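Local coordinates for farnesyl pyrophosphate synthase (Pseudomonas aeruginosa, PDB 3ZOU), which catalyses the condensation of geranyl diphosphate with isopentenyl diphosphate to give farnesyl diphosphate, at residues R46-L51 with A184-S189; A54-L59 with A194-R199; E74-Y79 with L120-L125. One frame throughout, in Å; residues are numbered along the deposited sequence.

Interaction 1: R46-L51 with A184-S189; sequences RVRPLL and ALIEAS. With 6H6 (3-(2-oxo-1,3-benzoxazol-3(2H)-yl)propanoic acid), chain G.
R48 lays the methylene part of its side chain over S189 and L185, at the start of helix 47-58. Its CB sits 3.4 Å from S189 OG, and farther out its CD meets L185 CD2 at 3.8 Å, the two side chains meeting nearly at right angles. With CG beside the backbone N (chi1 -70°) and an extended chain onward to NE, the arginine keeps its hydrocarbon on the neighbouring helix while the guanidinium travels on towards H77. A long side chain that is greasy along its length and charged at its end suits this spot.

S189 is small enough for a close approach, and its hydroxyl is spent within its own helix: OG donates to L185 O at 2.8 Å. S189 N reaches that same oxygen from the opposite face of its plane, so two bonds grip one buried carbonyl. One turn beyond R48, L51 adds apolar bulk, with CD1 3.9 Å from I186 CG2 and CB over the serine CB.

Another flank of 46-51 holds the benzoxazolone fragment: V47 CG2 comes within 3.8 Å of its C6, and L50 CD1 touches the same benzene ring. R46, at the N-cap, is salt-bridged to D15. Two helices whose segment axes are inclined at 36°, packed near the centre of the chain, are part of the all-helical isoprenoid synthase fold.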
ATOM      1  N   ARG A  46      17.917  -4.512   9.394  1.00 12.19           N
ATOM      2  CA  ARG A  46      17.231  -5.478   8.558  1.00 11.70           C
ATOM      3  C   ARG A  46      16.759  -6.746   9.310  1.00 10.87           C
ATOM      4  O   ARG A  46      16.820  -7.849   8.824  1.00 11.40           O
ATOM      5  CB  ARG A  46      18.030  -5.888   7.288  1.00 11.77           C
ATOM      6  CG  ARG A  46      18.575  -4.749   6.455  1.00 12.12           C
ATOM      7  CD  ARG A  46      17.511  -3.690   6.120  1.00 13.86           C
ATOM      8  NE  ARG A  46      18.168  -2.879   5.147  1.00 15.17           N
ATOM      9  CZ  ARG A  46      17.852  -1.601   4.896  1.00 16.59           C
ATOM     10  NH1 ARG A  46      16.858  -0.984   5.526  1.00 17.09           N
ATOM     11  NH2 ARG A  46      18.576  -0.924   4.029  1.00 16.93           N
ATOM     12  N   VAL A  47      16.289  -6.553  10.542  1.00 11.90           N
ATOM     13  CA  VAL A  47      15.734  -7.641  11.323  1.00 12.29           C
ATOM     14  C   VAL A  47      14.580  -8.372  10.628  1.00 10.83           C
ATOM     15  O   VAL A  47      14.438  -9.590  10.692  1.00 10.08           O
ATOM     16  CB  VAL A  47      15.256  -7.157  12.692  1.00 15.47           C
ATOM     17  CG1 VAL A  47      14.613  -8.296  13.476  1.00 19.46           C
ATOM     18  CG2 VAL A  47      16.388  -6.517  13.449  1.00 17.01           C
ATOM     19  N   ARG A  48      13.683  -7.636   9.956  1.00  9.95           N
ATOM     20  CA  ARG A  48      12.574  -8.254   9.301  1.00  9.33           C
ATOM     21  C   ARG A  48      12.941  -9.073   8.065  1.00  9.28           C
ATOM     22  O   ARG A  48      12.555 -10.252   8.004  1.00  9.82           O
ATOM     23  CB  ARG A  48      11.509  -7.165   9.037  1.00  9.27           C
ATOM     24  CG  ARG A  48      10.845  -6.684  10.329  1.00 10.08           C
ATOM     25  CD  ARG A  48      10.180  -5.344  10.148  1.00 10.29           C
ATOM     26  NE  ARG A  48       9.759  -4.830  11.461  1.00 11.15           N
ATOM     27  CZ  ARG A  48      10.592  -4.249  12.306  1.00 11.00           C
ATOM     28  NH1 ARG A  48      11.885  -4.057  12.008  1.00 11.62           N
ATOM     29  NH2 ARG A  48      10.167  -3.854  13.480  1.00 11.80           N
ATOM     30  N   PRO A  49      13.932  -8.619   7.286  1.00  9.14           N
ATOM     31  CA  PRO A  49      14.554  -9.511   6.296  1.00  8.79           C
ATOM     32  C   PRO A  49      15.213 -10.767   6.916  1.00  9.89           C
ATOM     33  O   PRO A  49      15.004 -11.843   6.386  1.00  9.74           O
ATOM     34  CB  PRO A  49      15.536  -8.626   5.625  1.00  9.10           C
ATOM     35  CG  PRO A  49      14.793  -7.276   5.572  1.00  8.99           C
ATOM     36  CD  PRO A  49      14.145  -7.201   6.917  1.00  8.95           C
ATOM     37  N   LEU A  50      15.937 -10.542   7.994  1.00 10.01           N
ATOM     38  CA  LEU A  50      16.642 -11.664   8.724  1.00 10.24           C
ATOM     39  C   LEU A  50      15.598 -12.734   9.021  1.00 10.47           C
ATOM     40  O   LEU A  50      15.756 -13.932   8.823  1.00 12.15           O
ATOM     41  CB  LEU A  50      17.268 -11.118   9.978  1.00 11.34           C
ATOM     42  CG  LEU A  50      18.265 -12.043  10.761  1.00 12.95           C
ATOM     43  CD1 LEU A  50      19.040 -11.215  11.743  1.00 14.02           C
ATOM     44  CD2 LEU A  50      17.498 -13.117  11.444  1.00 13.46           C
ATOM     45  N   LEU A  51      14.457 -12.291   9.572  1.00  9.80           N
ATOM     46  CA  LEU A  51      13.401 -13.178   9.956  1.00 10.96           C
ATOM     47  C   LEU A  51      12.867 -13.955   8.762  1.00 11.13           C
ATOM     48  O   LEU A  51      12.532 -15.135   8.874  1.00 10.10           O
ATOM     49  CB  LEU A  51      12.279 -12.419  10.685  1.00 10.55           C
ATOM     50  CG  LEU A  51      12.606 -12.016  12.134  1.00 11.07           C
ATOM     51  CD1 LEU A  51      11.649 -10.971  12.679  1.00 12.48           C
ATOM     52  CD2 LEU A  51      12.662 -13.237  13.044  1.00 12.97           C
ATOM     53  N   ALA A 184       2.610  -7.440  14.368  1.00  9.40           N
ATOM     54  CA  ALA A 184       1.997  -7.922  13.167  1.00  9.02           C
ATOM     55  C   ALA A 184       3.034  -8.105  12.045  1.00  8.95           C
ATOM     56  O   ALA A 184       2.973  -9.089  11.315  1.00  9.59           O
ATOM     57  CB  ALA A 184       0.880  -6.975  12.701  1.00 10.98           C
ATOM     58  N   LEU A 185       3.877  -7.138  11.887  1.00  8.46           N
ATOM     59  CA  LEU A 185       4.829  -7.136  10.776  1.00  8.78           C
ATOM     60  C   LEU A 185       5.947  -8.148  11.077  1.00  8.54           C
ATOM     61  O   LEU A 185       6.474  -8.745  10.118  1.00  8.76           O
ATOM     62  CB  LEU A 185       5.302  -5.730  10.480  1.00  9.32           C
ATOM     63  CG  LEU A 185       6.236  -5.606   9.291  1.00 10.18           C
ATOM     64  CD1 LEU A 185       5.611  -6.023   8.002  1.00 11.59           C
ATOM     65  CD2 LEU A 185       6.707  -4.132   9.166  1.00 10.13           C
ATOM     66  N   ILE A 186       6.340  -8.276  12.349  1.00  8.56           N
ATOM     67  CA  ILE A 186       7.315  -9.330  12.720  1.00  9.59           C
ATOM     68  C   ILE A 186       6.750 -10.688  12.371  1.00  8.93           C
ATOM     69  O   ILE A 186       7.435 -11.549  11.733  1.00 10.24           O
ATOM     70  CB  ILE A 186       7.727  -9.169  14.187  1.00 10.30           C
ATOM     71  CG1 ILE A 186       8.636  -7.957  14.301  1.00 11.25           C
ATOM     72  CG2 ILE A 186       8.369 -10.447  14.723  1.00 10.10           C
ATOM     73  CD1 ILE A 186       8.773  -7.464  15.695  1.00 15.69           C
ATOM     74  N   GLU A 187       5.515 -10.931  12.725  1.00  8.73           N
ATOM     75  CA  GLU A 187       4.817 -12.167  12.462  1.00  9.52           C
ATOM     76  C   GLU A 187       4.735 -12.408  10.954  1.00  9.59           C
ATOM     77  O   GLU A 187       4.958 -13.486  10.432  1.00 10.85           O
ATOM     78  CB  GLU A 187       3.453 -12.292  13.181  1.00 11.29           C
ATOM     79  CG  GLU A 187       3.623 -12.330  14.680  1.00 14.83           C
ATOM     80  CD  GLU A 187       2.536 -11.695  15.517  1.00 21.35           C
ATOM     81  OE1 GLU A 187       1.381 -11.818  15.081  1.00 24.72           O
ATOM     82  OE2 GLU A 187       2.890 -11.126  16.615  1.00 21.25           O
ATOM     83  N   ALA A 188       4.432 -11.365  10.202  1.00  8.76           N
ATOM     84  CA  ALA A 188       4.344 -11.486   8.745  1.00  8.38           C
ATOM     85  C   ALA A 188       5.671 -11.783   8.097  1.00  8.42           C
ATOM     86  O   ALA A 188       5.721 -12.457   7.090  1.00  9.36           O
ATOM     87  CB  ALA A 188       3.777 -10.138   8.157  1.00  8.69           C
ATOM     88  N   SER A 189       6.738 -11.260   8.683  1.00  9.11           N
ATOM     89  CA  SER A 189       8.079 -11.494   8.125  1.00  8.58           C
ATOM     90  C   SER A 189       8.391 -12.998   8.218  1.00  9.88           C
ATOM     91  O   SER A 189       8.838 -13.602   7.271  1.00  9.14           O
ATOM     92  CB  SER A 189       9.126 -10.706   8.910  1.00  9.21           C
ATOM     93  OG  SER A 189       8.869  -9.289   8.739  1.00  9.39           O
TER
HETATM   94  O   6H6 G1299      25.850  -4.394  15.757  0.90 46.37           O
HETATM   95  N1  6H6 G1299      23.317  -7.701  15.944  0.90 27.88           N
HETATM   96  O1  6H6 G1299      24.888  -9.311  16.424  0.90 30.44           O
HETATM   97  C2  6H6 G1299      23.746  -8.953  16.068  0.90 28.46           C
HETATM   98  O2  6H6 G1299      22.738  -9.796  15.730  0.90 24.29           O
HETATM   99  C3  6H6 G1299      21.668  -9.040  15.431  0.90 21.50           C
HETATM  100  C4  6H6 G1299      20.399  -9.425  15.049  0.90 20.43           C
HETATM  101  C5  6H6 G1299      19.500  -8.398  14.783  0.90 19.37           C
HETATM  102  C6  6H6 G1299      19.878  -7.064  14.908  0.90 19.71           C
HETATM  103  C7  6H6 G1299      21.145  -6.669  15.278  0.90 22.05           C
HETATM  104  C8  6H6 G1299      22.041  -7.691  15.555  0.90 23.68           C
HETATM  105  C9  6H6 G1299      24.142  -6.521  16.162  0.90 33.21           C
HETATM  106  C10 6H6 G1299      24.914  -6.370  14.832  0.90 36.01           C
HETATM  107  C11 6H6 G1299      25.612  -5.017  14.701  0.90 44.71           C
HETATM  108  OXT 6H6 G1299      25.934  -4.663  13.542  0.90 50.91           O

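Interaction 2: A54-L59 with A194-R199; sequences AACEAL and ALASGR
A55 begins the contact by setting its methyl CB 3.8 Å from A194 N, against bare backbone of the other helix. At C56 the two backbones come together, with 4.6 Å between its CA and that of A194, a spacing that only small side chains at the interface readily permit. The sulfur, anti to the backbone N (chi1 180°), reaches along the partner chain to S197, where C56 SG rests 3.8 Å from S197 CA, with A196 CB a little farther off. Compact and mildly apolar, cysteine fits such a narrow seam.

After E57 and A58, which are turned to other neighbours, L59 leaves helical geometry and supplies the bulk. Its CD1 presses on A194 CB at 3.7 Å, and its CB lies over the serine, 3.5 Å from S197 OG. That hydroxyl has polar partners of its own. It donates to A194 O at 2.7 Å, in the carbonyl plane, and accepts from R199 N with an N-H...O angle of 157°. Gripped on two counts, it can lie beneath a leucine without wasting its polarity. The backbone oxygen of L59 closes the contact, 3.2 Å from R199 CD, so the arginine gives the joint its methylenes while the residue as a whole stays in solvent.

The bond from R199 N makes S197 the head of an ST turn, and G198 then leaves the helix with a positive phi of 81°, a conformation that suits glycine. It is a typical helix-terminating arrangement, here at one end of the helical bundle, where helix 47-58 and the helix that carries A194 give way to loops.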
ATOM      1  N   ALA A  54      15.413 -16.431   7.670  1.00 11.78           N
ATOM      2  CA  ALA A  54      15.653 -17.472   8.683  1.00 10.96           C
ATOM      3  C   ALA A  54      14.450 -18.388   8.717  1.00 12.54           C
ATOM      4  O   ALA A  54      14.593 -19.601   8.947  1.00 12.70           O
ATOM      5  CB  ALA A  54      15.977 -16.890  10.041  1.00 12.35           C
ATOM      6  N   ALA A  55      13.210 -17.865   8.603  1.00 10.70           N
ATOM      7  CA  ALA A  55      12.061 -18.728   8.580  1.00 12.13           C
ATOM      8  C   ALA A  55      12.065 -19.646   7.330  1.00 12.83           C
ATOM      9  O   ALA A  55      11.635 -20.810   7.421  1.00 13.51           O
ATOM     10  CB  ALA A  55      10.760 -17.878   8.638  1.00 12.15           C
ATOM     11  N   CYS A  56      12.449 -19.100   6.197  1.00 11.95           N
ATOM     12  CA  CYS A  56      12.524 -19.854   4.973  1.00 13.91           C
ATOM     13  C   CYS A  56      13.541 -21.014   5.214  1.00 14.06           C
ATOM     14  O   CYS A  56      13.169 -22.180   4.958  1.00 15.21           O
ATOM     15  CB  CYS A  56      12.967 -18.959   3.866  1.00 13.64           C
ATOM     16  SG  CYS A  56      13.102 -19.758   2.259  1.00 16.17           S
ATOM     17  N   GLU A  57      14.711 -20.717   5.761  1.00 14.33           N
ATOM     18  CA  GLU A  57      15.751 -21.775   6.052  1.00 16.64           C
ATOM     19  C   GLU A  57      15.279 -22.767   7.092  1.00 17.17           C
ATOM     20  O   GLU A  57      15.580 -23.991   7.001  1.00 16.13           O
ATOM     21  CB  GLU A  57      17.079 -21.175   6.457  1.00 19.12           C
ATOM     22  CG  GLU A  57      17.742 -20.335   5.416  1.00 23.42           C
ATOM     23  CD  GLU A  57      19.114 -19.805   5.959  1.00 28.04           C
ATOM     24  OE1 GLU A  57      19.817 -20.510   6.697  1.00 39.09           O
ATOM     25  OE2 GLU A  57      19.466 -18.654   5.732  1.00 36.56           O
ATOM     26  N   ALA A  58      14.515 -22.312   8.068  1.00 14.29           N
ATOM     27  CA  ALA A  58      14.008 -23.155   9.135  1.00 14.19           C
ATOM     28  C   ALA A  58      13.197 -24.287   8.577  1.00 16.23           C
ATOM     29  O   ALA A  58      13.128 -25.378   9.177  1.00 19.28           O
ATOM     30  CB  ALA A  58      13.170 -22.362  10.142  1.00 13.62           C
ATOM     31  N   LEU A  59      12.516 -24.042   7.440  1.00 15.75           N
ATOM     32  CA  LEU A  59      11.657 -25.063   6.802  1.00 17.25           C
ATOM     33  C   LEU A  59      12.361 -25.731   5.656  1.00 16.65           C
ATOM     34  O   LEU A  59      11.701 -26.402   4.867  1.00 20.98           O
ATOM     35  CB  LEU A  59      10.325 -24.458   6.296  1.00 16.13           C
ATOM     36  CG  LEU A  59       9.440 -23.887   7.421  1.00 18.48           C
ATOM     37  CD1 LEU A  59       8.119 -23.426   6.845  1.00 17.16           C
ATOM     38  CD2 LEU A  59       9.174 -24.778   8.608  1.00 21.87           C
ATOM     39  N   ALA A 194       8.431 -18.306   5.604  1.00 11.26           N
ATOM     40  CA  ALA A 194       7.988 -19.699   5.698  1.00 10.74           C
ATOM     41  C   ALA A 194       7.255 -20.083   4.423  1.00 11.59           C
ATOM     42  O   ALA A 194       7.421 -21.144   3.853  1.00 13.25           O
ATOM     43  CB  ALA A 194       7.124 -19.902   6.921  1.00 11.29           C
ATOM     44  N   LEU A 195       6.400 -19.180   3.907  1.00 10.28           N
ATOM     45  CA  LEU A 195       5.696 -19.482   2.691  1.00 10.60           C
ATOM     46  C   LEU A 195       6.652 -19.641   1.505  1.00 12.72           C
ATOM     47  O   LEU A 195       6.400 -20.457   0.633  1.00 13.11           O
ATOM     48  CB  LEU A 195       4.627 -18.358   2.441  1.00 11.01           C
ATOM     49  CG  LEU A 195       3.394 -18.398   3.348  1.00 10.97           C
ATOM     50  CD1 LEU A 195       2.665 -17.083   3.270  1.00 11.25           C
ATOM     51  CD2 LEU A 195       2.465 -19.570   3.017  1.00 12.23           C
ATOM     52  N   ALA A 196       7.680 -18.813   1.460  1.00 12.13           N
ATOM     53  CA  ALA A 196       8.667 -18.787   0.425  1.00 13.20           C
ATOM     54  C   ALA A 196       9.477 -20.093   0.425  1.00 14.49           C
ATOM     55  O   ALA A 196      10.068 -20.376  -0.615  1.00 14.69           O
ATOM     56  CB  ALA A 196       9.645 -17.627   0.582  1.00 13.45           C
ATOM     57  N   SER A 197       9.498 -20.799   1.527  1.00 14.31           N
ATOM     58  CA  SER A 197      10.252 -22.105   1.557  1.00 14.43           C
ATOM     59  C   SER A 197       9.664 -23.131   0.567  1.00 16.79           C
ATOM     60  O   SER A 197      10.405 -24.032   0.128  1.00 17.97           O
ATOM     61  CB  SER A 197      10.215 -22.738   2.920  1.00 13.63           C
ATOM     62  OG  SER A 197       8.962 -23.275   3.286  1.00 14.82           O
ATOM     63  N   GLY A 198       8.357 -23.068   0.293  1.00 16.91           N
ATOM     64  CA  GLY A 198       7.668 -24.085  -0.503  1.00 19.89           C
ATOM     65  C   GLY A 198       7.300 -25.309   0.323  1.00 21.36           C
ATOM     66  O   GLY A 198       6.711 -26.235  -0.224  1.00 25.34           O
ATOM     67  N   ARG A 199       7.593 -25.286   1.632  1.00 23.61           N
ATOM     68  CA  ARG A 199       7.412 -26.430   2.535  1.00 26.62           C
ATOM     69  C   ARG A 199       6.619 -26.038   3.760  1.00 26.66           C
ATOM     70  O   ARG A 199       6.694 -26.698   4.808  1.00 31.82           O
ATOM     71  CB  ARG A 199       8.775 -27.019   2.919  1.00 29.56           C
ATOM     72  CG  ARG A 199       9.651 -27.315   1.708  1.00 33.83           C
ATOM     73  CD  ARG A 199      11.144 -27.633   1.945  1.00 42.71           C
ATOM     74  NE  ARG A 199      11.866 -27.617   0.653  1.00 50.23           N
ATOM     75  CZ  ARG A 199      13.139 -27.985   0.479  1.00 59.22           C
ATOM     76  NH1 ARG A 199      13.866 -28.439   1.503  1.00 63.53           N
ATOM     77  NH2 ARG A 199      13.691 -27.910  -0.732  1.00 57.82           N
TER

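Interaction 3: E74-Y79 with L120-L125; sequences ELIHAY and LAFEVL
L75 holds CG beside its backbone N (chi1 -74°), and I76 folds its end back (chi2 -63°); the first torsion sends the L75 fork over the A121 backbone to L120, the second brings I76 CD1 onto the A121 methyl. L75 CB stands 3.8 Å from A121 CB, its branch CD1 passes over the alanine backbone at A121 CA, and the same L75 CD1 continues to L120 CG at 3.9 Å. I76 CD1 reaches A121 CB at 3.7 Å from a direction roughly at right angles to L75 CB. Both branched residues meet one small methyl, and its size lets the CA atoms of L75 and A121 approach to 5.5 Å. L120, reaching out from beside A121, brings CD2 against the forked end of L75. I76 CD1 goes on to touch the ring of F122 loosely, at 4.2 Å from CE2.

The helices run almost exactly antiparallel, at 177°, with 9.3 Å between the segment axes, as in the antiparallel helical bundle of trans-prenyltransferases. Helix 67-85 leads from here to D84, one of the magnesium-binding aspartates of the first aspartate-rich motif. Y79, five residues ahead of D84, meets H83 edge-to-face and packs on V155; an aromatic residue here probably helps limit product length, as in related synthases.

All five touching residues are buried and apolar, as befits a seam inside the bundle. L21 and F22 pack on L75, and M154 and L145 on I76. F122 also faces outward from its own chain: its ring stacks on F122 of the second subunit, so helix 107-126 serves both the interior and the dimer interface.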
ATOM      1  N   GLU A  74      10.736  -5.116   4.512  1.00  8.62           N
ATOM      2  CA  GLU A  74      11.575  -3.993   4.798  1.00  9.48           C
ATOM      3  C   GLU A  74      10.977  -2.699   4.242  1.00  9.57           C
ATOM      4  O   GLU A  74      11.071  -1.669   4.849  1.00  9.83           O
ATOM      5  CB  GLU A  74      13.031  -4.194   4.328  1.00  9.30           C
ATOM      6  CG  GLU A  74      13.947  -3.142   4.917  1.00 10.12           C
ATOM      7  CD  GLU A  74      14.141  -3.146   6.455  1.00 10.78           C
ATOM      8  OE1 GLU A  74      13.793  -4.168   7.085  1.00 13.65           O
ATOM      9  OE2 GLU A  74      14.663  -2.141   6.940  1.00 12.32           O
ATOM     10  N   LEU A  75      10.352  -2.824   3.076  1.00  8.73           N
ATOM     11  CA  LEU A  75       9.712  -1.657   2.468  1.00  8.72           C
ATOM     12  C   LEU A  75       8.581  -1.169   3.345  1.00  8.70           C
ATOM     13  O   LEU A  75       8.407   0.057   3.494  1.00  8.49           O
ATOM     14  CB  LEU A  75       9.229  -1.984   1.078  1.00  8.41           C
ATOM     15  CG  LEU A  75      10.397  -2.086   0.056  1.00  9.17           C
ATOM     16  CD1 LEU A  75       9.893  -2.791  -1.175  1.00 10.87           C
ATOM     17  CD2 LEU A  75      11.025  -0.750  -0.290  1.00  9.89           C
ATOM     18  N   ILE A  76       7.758  -2.100   3.850  1.00  7.97           N
ATOM     19  CA  ILE A  76       6.673  -1.680   4.728  1.00  8.16           C
ATOM     20  C   ILE A  76       7.294  -0.976   5.975  1.00  8.86           C
ATOM     21  O   ILE A  76       6.796   0.050   6.480  1.00  8.42           O
ATOM     22  CB  ILE A  76       5.746  -2.840   5.122  1.00  8.14           C
ATOM     23  CG1 ILE A  76       4.979  -3.394   3.897  1.00  8.98           C
ATOM     24  CG2 ILE A  76       4.775  -2.444   6.254  1.00  9.01           C
ATOM     25  CD1 ILE A  76       4.056  -2.396   3.241  1.00 10.33           C
ATOM     26  N   HIS A  77       8.234  -1.640   6.608  1.00  7.78           N
ATOM     27  CA  HIS A  77       8.895  -1.110   7.760  1.00  7.95           C
ATOM     28  C   HIS A  77       9.449   0.333   7.519  1.00  8.03           C
ATOM     29  O   HIS A  77       9.141   1.256   8.254  1.00  8.54           O
ATOM     30  CB  HIS A  77      10.028  -2.044   8.208  1.00  9.38           C
ATOM     31  CG  HIS A  77      10.739  -1.583   9.426  1.00 10.27           C
ATOM     32  ND1 HIS A  77      10.125  -1.271  10.611  1.00 11.85           N
ATOM     33  CD2 HIS A  77      12.050  -1.313   9.607  1.00 11.39           C
ATOM     34  CE1 HIS A  77      11.036  -0.878  11.475  1.00 12.14           C
ATOM     35  NE2 HIS A  77      12.202  -0.882  10.875  1.00 12.33           N
ATOM     36  N   ALA A  78      10.149   0.499   6.422  1.00  9.02           N
ATOM     37  CA  ALA A  78      10.757   1.794   6.062  1.00  8.41           C
ATOM     38  C   ALA A  78       9.691   2.852   5.877  1.00  9.32           C
ATOM     39  O   ALA A  78       9.824   3.942   6.366  1.00  9.46           O
ATOM     40  CB  ALA A  78      11.566   1.644   4.797  1.00  9.45           C
ATOM     41  N   TYR A  79       8.598   2.498   5.167  1.00  8.21           N
ATOM     42  CA  TYR A  79       7.549   3.525   4.892  1.00  8.00           C
ATOM     43  C   TYR A  79       6.955   3.926   6.260  1.00  8.61           C
ATOM     44  O   TYR A  79       6.718   5.138   6.514  1.00  8.15           O
ATOM     45  CB  TYR A  79       6.484   3.086   3.909  1.00  9.18           C
ATOM     46  CG  TYR A  79       5.084   2.876   4.505  1.00  8.63           C
ATOM     47  CD1 TYR A  79       4.324   3.953   4.859  1.00 10.05           C
ATOM     48  CD2 TYR A  79       4.525   1.633   4.680  1.00  8.81           C
ATOM     49  CE1 TYR A  79       3.062   3.792   5.423  1.00 10.47           C
ATOM     50  CE2 TYR A  79       3.278   1.455   5.261  1.00  9.19           C
ATOM     51  CZ  TYR A  79       2.542   2.526   5.613  1.00  9.73           C
ATOM     52  OH  TYR A  79       1.335   2.343   6.206  1.00 10.31           O
ATOM     53  N   LEU A 120       5.180  -0.195  -3.517  1.00  8.10           N
ATOM     54  CA  LEU A 120       6.269  -1.038  -4.036  1.00  8.63           C
ATOM     55  C   LEU A 120       6.327  -2.364  -3.338  1.00  9.16           C
ATOM     56  O   LEU A 120       6.707  -3.371  -3.938  1.00  9.71           O
ATOM     57  CB  LEU A 120       7.551  -0.300  -3.946  1.00  8.19           C
ATOM     58  CG  LEU A 120       8.828  -0.939  -4.479  1.00  9.03           C
ATOM     59  CD1 LEU A 120       8.640  -1.210  -5.944  1.00  9.92           C
ATOM     60  CD2 LEU A 120       9.974   0.037  -4.259  1.00 10.12           C
ATOM     61  N   ALA A 121       6.103  -2.378  -2.033  1.00  9.07           N
ATOM     62  CA  ALA A 121       6.149  -3.621  -1.257  1.00  8.83           C
ATOM     63  C   ALA A 121       5.223  -4.645  -1.923  1.00  9.45           C
ATOM     64  O   ALA A 121       5.527  -5.844  -2.038  1.00 10.08           O
ATOM     65  CB  ALA A 121       5.804  -3.396   0.183  1.00  8.53           C
ATOM     66  N   PHE A 122       4.009  -4.215  -2.247  1.00  8.63           N
ATOM     67  CA  PHE A 122       2.964  -5.077  -2.826  1.00  9.22           C
ATOM     68  C   PHE A 122       3.297  -5.430  -4.279  1.00  9.91           C
ATOM     69  O   PHE A 122       3.159  -6.579  -4.684  1.00  9.80           O
ATOM     70  CB  PHE A 122       1.556  -4.439  -2.647  1.00  9.61           C
ATOM     71  CG  PHE A 122       1.167  -4.357  -1.200  1.00 11.66           C
ATOM     72  CD1 PHE A 122       0.922  -5.516  -0.483  1.00 15.38           C
ATOM     73  CD2 PHE A 122       1.076  -3.173  -0.543  1.00 13.67           C
ATOM     74  CE1 PHE A 122       0.513  -5.432   0.857  1.00 16.40           C
ATOM     75  CE2 PHE A 122       0.676  -3.093   0.790  1.00 14.06           C
ATOM     76  CZ  PHE A 122       0.460  -4.232   1.491  1.00 16.25           C
ATOM     77  N   GLU A 123       3.894  -4.478  -5.015  1.00 10.01           N
ATOM     78  CA  GLU A 123       4.372  -4.783  -6.348  1.00 10.23           C
ATOM     79  C   GLU A 123       5.394  -5.903  -6.337  1.00 10.15           C
ATOM     80  O   GLU A 123       5.321  -6.789  -7.178  1.00 12.31           O
ATOM     81  CB  GLU A 123       5.011  -3.509  -6.976  1.00 11.88           C
ATOM     82  CG  GLU A 123       5.445  -3.751  -8.424  1.00 12.95           C
ATOM     83  CD  GLU A 123       6.055  -2.523  -9.039  1.00 17.07           C
ATOM     84  OE1 GLU A 123       5.859  -1.379  -8.613  1.00 14.46           O
ATOM     85  OE2 GLU A 123       6.853  -2.740  -9.981  1.00 23.70           O
ATOM     86  N   VAL A 124       6.355  -5.841  -5.430  1.00 10.99           N
ATOM     87  CA  VAL A 124       7.434  -6.823  -5.361  1.00 11.86           C
ATOM     88  C   VAL A 124       6.881  -8.223  -5.119  1.00 12.81           C
ATOM     89  O   VAL A 124       7.351  -9.211  -5.696  1.00 14.22           O
ATOM     90  CB  VAL A 124       8.442  -6.391  -4.312  1.00 13.48           C
ATOM     91  CG1 VAL A 124       9.320  -7.499  -3.811  1.00 17.01           C
ATOM     92  CG2 VAL A 124       9.271  -5.270  -4.887  1.00 13.30           C
ATOM     93  N   LEU A 125       5.882  -8.366  -4.265  1.00 10.54           N
ATOM     94  CA  LEU A 125       5.313  -9.690  -3.987  1.00 10.32           C
ATOM     95  C   LEU A 125       4.473 -10.208  -5.100  1.00 11.80           C
ATOM     96  O   LEU A 125       4.313 -11.424  -5.234  1.00 13.72           O
ATOM     97  CB  LEU A 125       4.487  -9.692  -2.676  1.00 11.37           C
ATOM     98  CG  LEU A 125       5.241  -9.470  -1.423  1.00 11.38           C
ATOM     99  CD1 LEU A 125       4.265  -9.494  -0.232  1.00 12.78           C
ATOM    100  CD2 LEU A 125       6.283 -10.571  -1.260  1.00 11.94           C
TER

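How the interactions relate
Interactions 1 and 2 are successive stations along the same helix pair, 47-58 with 171-196, their centres 13 Å apart. Interaction 1 lies about 3 Å from the chain centre and mixes arginine methylenes, a serine and aliphatic side chains; interaction 2, about 16 Å out, uses small residues and chain-ending turns, with an arginine in solvent. Interaction 3 joins a different pair and is wholly apolar, beside the dimer interface. It is tied to interaction 1 through a salt bridge, R46 NH1 to E74 OE2 at 2.9 Å, and through packing of L185 on I76, whereas interactions 2 and 3 do not touch. Helix 67-85 follows helix 47-58 in the chain.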